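Local coordinates for protein glucose-6-phosphate dehydrogenase (Trypanosoma cruzi, PDB 5AQ1) that probably catalyses the NADP-dependent oxidation of glucose 6-phosphate, the entry step of the pentose phosphate pathway, and is seen with glucose 6-phosphate and NADPH bound, at residues E77-E80 with K81-D85; E292-R295 with D296-Q300. All coordinates share one frame; numbering follows the deposited sequence.

How the interactions relate
Interactions 1 and 2 are both local contacts within a single helix, and they belong to different parts of the chain. Interaction 1 sits at the start of helix 79-87 in the NAD-binding region, on the surface about 30 Å from the chain's centre. Interaction 2 lies within helix 291-302 of the C-terminal region, about 18 Å from that centre and on its opposite side. Their own centres are 44 Å apart and their nearest atoms about 28 Å, so neither touches the other. In interaction 1 the W82 side chain is about 9 Å from bound NADPH, near the cofactor but not touching it; side chains of interaction 2 meet a second subunit.

Interaction 1 (E77-E80 with K81-D85); sequences EDVE and KWKKD
E80 and K83 lie side by side and point the same way, and their charged ends meet. K83 NZ reaches E80 OE2 at 3.0 Å on its syn side, 21° out of the carboxylate plane. The glutamate chain bends at its second torsion (chi2 31°), which helps bring the acid round to the lysine. NZ also donates to the carbonyl oxygens of L105 and I108, so the ammonium group is held by three acceptors. On the way there the K83 chain passes the first turn: its CD lies 3.7 Å from V79 CG1, the two side chains crossing obliquely. This is the opening turn of helix 79-87, which follows strand 67-72 and leads on towards strand 108-112, neighbours in the parallel sheet of the Rossmann-like NAD-binding domain. D78 is its N-cap; the D78 and K81 side chains cross at about a right angle, OD2 coming within 3.4 Å of K81 CB. Behind it the backbone bonds start, W82 N to D78 O (3.2 Å) and K83 N to V79 O (3.0 Å). V79 O lies at the W82 ring edge, near its plane; W82 CE3 meets V79 CG1 at 4.2 Å, an apolar contact, and the indole packs edge-to-face with Y110.

Interaction 2 (E292-R295 with D296-Q300); sequences EDIR and DEKVQ
D296 OD2 has two partners: water 2 at 2.9 Å and R287 of the second subunit, in a salt bridge. The same water is 2.8 Å from D293 OD1, so it bridges two carboxylates three residues apart whose own oxygens stay 4.8 Å apart, D293 OD1 to D296 OD2. The water sits between two like charges, and the arginine probably offsets their repulsion. A second water, water 1, spans i to i+4, joining the D293 carbonyl oxygen (2.7 Å) to E297 OE2 (2.8 Å). The E297 chain, bent at chi2 (-56°), carries its CG past the D293 carbonyl.

On another side of the helix, R295 folds back to E292. Its NH1 bonds E292 OE2 at 2.8 Å through the syn lone pair, although the acceptor sits 22° out of the guanidinium plane. The bond is also bent, with an N-H...acceptor angle of 142°, while E292 CD lies at the guanidinium edge, in its plane. K298 CD lies against I294 CG2 at 4.2 Å. Around this core, R459 salt-bridges both D296 OD1 and E292 OE2, S288 bonds D293 OD2, Q276 receives K298 NZ, and R287 of the second subunit pairs with E297 OE2 as well. Beneath these side chains run i to i+4 backbone bonds, such as V299 N to R295 O at 3.0 Å. The whole is an alpha-helix with i to i+3 side-chain pairing, packed against helices 264-282 and 460-479 of the C-terminal domain and bearing acidic groups at a subunit interface.

Interaction 1 (E77-E80 with K81-D85)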
loop_
_atom_site.group_PDB
_atom_site.type_symbol
_atom_site.label_atom_id
_atom_site.label_comp_id
_atom_site.label_asym_id
_atom_site.label_seq_id
_atom_site.Cartn_x
_atom_site.Cartn_y
_atom_site.Cartn_z
ATOM N N GLU B 77 44.200 42.542 -27.246
ATOM C CA GLU B 77 45.277 42.951 -28.150
ATOM C C GLU B 77 45.383 41.947 -29.303
ATOM O O GLU B 77 45.549 42.341 -30.458
ATOM C CB GLU B 77 46.635 43.077 -27.418
ATOM C CG GLU B 77 46.775 44.195 -26.368
ATOM C CD GLU B 77 46.143 43.849 -25.026
ATOM O OE1 GLU B 77 45.240 42.983 -24.981
ATOM O OE2 GLU B 77 46.557 44.443 -24.006
ATOM N N ASP B 78 45.273 40.657 -28.984
ATOM C CA ASP B 78 45.286 39.596 -29.991
ATOM C C ASP B 78 44.184 38.577 -29.685
ATOM O O ASP B 78 44.305 37.775 -28.757
ATOM C CB ASP B 78 46.658 38.914 -30.032
ATOM C CG ASP B 78 46.851 38.042 -31.267
ATOM O OD1 ASP B 78 45.899 37.875 -32.059
ATOM O OD2 ASP B 78 47.968 37.519 -31.445
ATOM N N VAL B 79 43.118 38.613 -30.482
ATOM C CA VAL B 79 41.949 37.761 -30.262
ATOM C C VAL B 79 42.271 36.313 -30.621
ATOM O O VAL B 79 41.900 35.393 -29.894
ATOM C CB VAL B 79 40.720 38.236 -31.076
ATOM C CG1 VAL B 79 39.488 37.411 -30.721
ATOM C CG2 VAL B 79 40.438 39.712 -30.827
ATOM N N GLU B 80 42.961 36.121 -31.740
ATOM C CA GLU B 80 43.375 34.785 -32.186
ATOM C C GLU B 80 44.249 34.048 -31.165
ATOM O O GLU B 80 44.120 32.833 -30.998
ATOM C CB GLU B 80 44.096 34.869 -33.546
ATOM C CG GLU B 80 43.359 34.243 -34.728
ATOM C CD GLU B 80 41.848 34.308 -34.613
ATOM O OE1 GLU B 80 41.308 35.414 -34.401
ATOM O OE2 GLU B 80 41.200 33.245 -34.720
ATOM N N LYS B 81 45.130 34.782 -30.489
ATOM C CA LYS B 81 46.035 34.184 -29.507
ATOM C C LYS B 81 45.277 33.805 -28.243
ATOM O O LYS B 81 45.443 32.702 -27.720
ATOM C CB LYS B 81 47.183 35.136 -29.168
ATOM C CG LYS B 81 48.373 34.446 -28.518
ATOM C CD LYS B 81 49.480 35.426 -28.163
ATOM C CE LYS B 81 49.306 35.978 -26.757
ATOM N NZ LYS B 81 50.322 37.020 -26.446
ATOM N N TRP B 82 44.450 34.729 -27.760
ATOM C CA TRP B 82 43.557 34.478 -26.622
ATOM C C TRP B 82 42.721 33.217 -26.835
ATOM O O TRP B 82 42.598 32.389 -25.935
ATOM C CB TRP B 82 42.646 35.690 -26.401
ATOM C CG TRP B 82 41.529 35.477 -25.420
ATOM C CD1 TRP B 82 41.644 35.220 -24.087
ATOM C CD2 TRP B 82 40.122 35.535 -25.698
ATOM N NE1 TRP B 82 40.398 35.102 -23.517
ATOM C CE2 TRP B 82 39.447 35.294 -24.484
ATOM C CE3 TRP B 82 39.369 35.768 -26.856
ATOM C CZ2 TRP B 82 38.053 35.276 -24.395
ATOM C CZ3 TRP B 82 37.983 35.749 -26.766
ATOM C CH2 TRP B 82 37.341 35.502 -25.546
ATOM N N LYS B 83 42.161 33.075 -28.033
ATOM C CA LYS B 83 41.364 31.900 -28.380
ATOM C C LYS B 83 42.198 30.621 -28.390
ATOM O O LYS B 83 41.814 29.616 -27.794
ATOM C CB LYS B 83 40.688 32.092 -29.738
ATOM C CG LYS B 83 39.497 33.036 -29.697
ATOM C CD LYS B 83 39.249 33.706 -31.040
ATOM C CE LYS B 83 39.037 32.696 -32.149
ATOM N NZ LYS B 83 38.541 33.340 -33.396
ATOM N N LYS B 84 43.344 30.671 -29.062
ATOM C CA LYS B 84 44.188 29.490 -29.228
ATOM C C LYS B 84 44.904 29.074 -27.938
ATOM O O LYS B 84 45.014 27.881 -27.653
ATOM C CB LYS B 84 45.214 29.727 -30.340
ATOM C CG LYS B 84 45.953 28.474 -30.782
ATOM C CD LYS B 84 47.095 28.825 -31.715
ATOM C CE LYS B 84 47.743 27.567 -32.261
ATOM N NZ LYS B 84 48.882 27.885 -33.162
ATOM N N ASP B 85 45.392 30.048 -27.170
ATOM C CA ASP B 85 46.180 29.763 -25.965
ATOM C C ASP B 85 45.324 29.622 -24.708
ATOM O O ASP B 85 45.392 28.598 -24.024
ATOM C CB ASP B 85 47.245 30.844 -25.749
ATOM C CG ASP B 85 48.309 30.844 -26.837
ATOM O OD1 ASP B 85 48.363 29.883 -27.635
ATOM O OD2 ASP B 85 49.100 31.810 -26.892
#

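Interaction 2 (E292-R295 with D296-Q300)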
loop_
_atom_site.group_PDB
_atom_site.type_symbol
_atom_site.label_atom_id
_atom_site.label_comp_id
_atom_site.label_asym_id
_atom_site.label_seq_id
_atom_site.Cartn_x
_atom_site.Cartn_y
_atom_site.Cartn_z
ATOM N N GLU B 292 6.475 22.904 -17.967
ATOM C CA GLU B 292 5.687 23.590 -16.948
ATOM C C GLU B 292 4.934 22.630 -16.036
ATOM O O GLU B 292 4.707 22.949 -14.868
ATOM C CB GLU B 292 4.730 24.611 -17.585
ATOM C CG GLU B 292 5.163 26.068 -17.428
ATOM C CD GLU B 292 6.654 26.291 -17.625
ATOM O OE1 GLU B 292 7.120 26.243 -18.781
ATOM O OE2 GLU B 292 7.361 26.508 -16.618
ATOM N N ASP B 293 4.549 21.466 -16.552
ATOM C CA ASP B 293 3.943 20.440 -15.706
ATOM C C ASP B 293 4.944 19.920 -14.673
ATOM O O ASP B 293 4.574 19.654 -13.529
ATOM C CB ASP B 293 3.386 19.284 -16.544
ATOM C CG ASP B 293 2.022 19.592 -17.136
ATOM O OD1 ASP B 293 1.348 20.518 -16.647
ATOM O OD2 ASP B 293 1.607 18.896 -18.087
ATOM N N ILE B 294 6.206 19.788 -15.075
ATOM C CA ILE B 294 7.264 19.339 -14.165
ATOM C C ILE B 294 7.616 20.430 -13.148
ATOM O O ILE B 294 7.697 20.168 -11.951
ATOM C CB ILE B 294 8.520 18.886 -14.935
ATOM C CG1 ILE B 294 8.218 17.594 -15.708
ATOM C CG2 ILE B 294 9.682 18.653 -13.981
ATOM C CD1 ILE B 294 9.246 17.231 -16.759
ATOM N N ARG B 295 7.802 21.654 -13.627
ATOM C CA ARG B 295 8.136 22.773 -12.750
ATOM C C ARG B 295 7.027 23.110 -11.758
ATOM O O ARG B 295 7.306 23.505 -10.628
ATOM C CB ARG B 295 8.465 24.009 -13.572
ATOM C CG ARG B 295 9.905 24.067 -14.055
ATOM C CD ARG B 295 10.000 24.964 -15.274
ATOM N NE ARG B 295 10.968 26.041 -15.109
ATOM C CZ ARG B 295 10.926 27.207 -15.756
ATOM N NH1 ARG B 295 9.955 27.480 -16.625
ATOM N NH2 ARG B 295 11.866 28.112 -15.528
ATOM N N ASP B 296 5.773 22.967 -12.185
ATOM C CA ASP B 296 4.632 23.131 -11.284
ATOM C C ASP B 296 4.758 22.211 -10.072
ATOM O O ASP B 296 4.574 22.651 -8.942
ATOM C CB ASP B 296 3.307 22.846 -12.006
ATOM C CG ASP B 296 2.803 24.032 -12.829
ATOM O OD1 ASP B 296 3.532 25.032 -12.986
ATOM O OD2 ASP B 296 1.661 23.951 -13.321
ATOM N N GLU B 297 5.084 20.941 -10.309
ATOM C CA GLU B 297 5.200 19.973 -9.214
ATOM C C GLU B 297 6.360 20.293 -8.281
ATOM O O GLU B 297 6.265 20.077 -7.072
ATOM C CB GLU B 297 5.350 18.543 -9.745
ATOM C CG GLU B 297 4.142 18.002 -10.497
ATOM C CD GLU B 297 2.849 18.046 -9.699
ATOM O OE1 GLU B 297 2.895 18.020 -8.450
ATOM O OE2 GLU B 297 1.776 18.092 -10.330
ATOM N N LYS B 298 7.455 20.797 -8.842
ATOM C CA LYS B 298 8.612 21.183 -8.040
ATOM C C LYS B 298 8.263 22.355 -7.120
ATOM O O LYS B 298 8.625 22.350 -5.947
ATOM C CB LYS B 298 9.801 21.533 -8.937
ATOM C CG LYS B 298 10.340 20.347 -9.721
ATOM C CD LYS B 298 11.317 20.770 -10.807
ATOM C CE LYS B 298 12.676 21.122 -10.231
ATOM N NZ LYS B 298 13.593 21.672 -11.266
ATOM N N VAL B 299 7.539 23.338 -7.648
ATOM C CA VAL B 299 7.096 24.475 -6.846
ATOM C C VAL B 299 6.117 24.019 -5.769
ATOM O O VAL B 299 6.208 24.448 -4.620
ATOM C CB VAL B 299 6.422 25.567 -7.706
ATOM C CG1 VAL B 299 5.813 26.653 -6.827
ATOM C CG2 VAL B 299 7.423 26.186 -8.668
ATOM N N GLN B 300 5.182 23.157 -6.159
ATOM C CA GLN B 300 4.136 22.664 -5.265
ATOM C C GLN B 300 4.715 22.039 -4.001
ATOM O O GLN B 300 4.287 22.366 -2.899
ATOM C CB GLN B 300 3.267 21.647 -6.010
ATOM C CG GLN B 300 2.126 21.033 -5.211
ATOM C CD GLN B 300 1.153 22.059 -4.679
ATOM O OE1 GLN B 300 0.973 23.110 -5.275
ATOM N NE2 GLN B 300 0.518 21.758 -3.552
HETATM O O HOH W 1 2.111 18.579 -13.116
HETATM O O HOH W 2 0.855 21.192 -13.966
#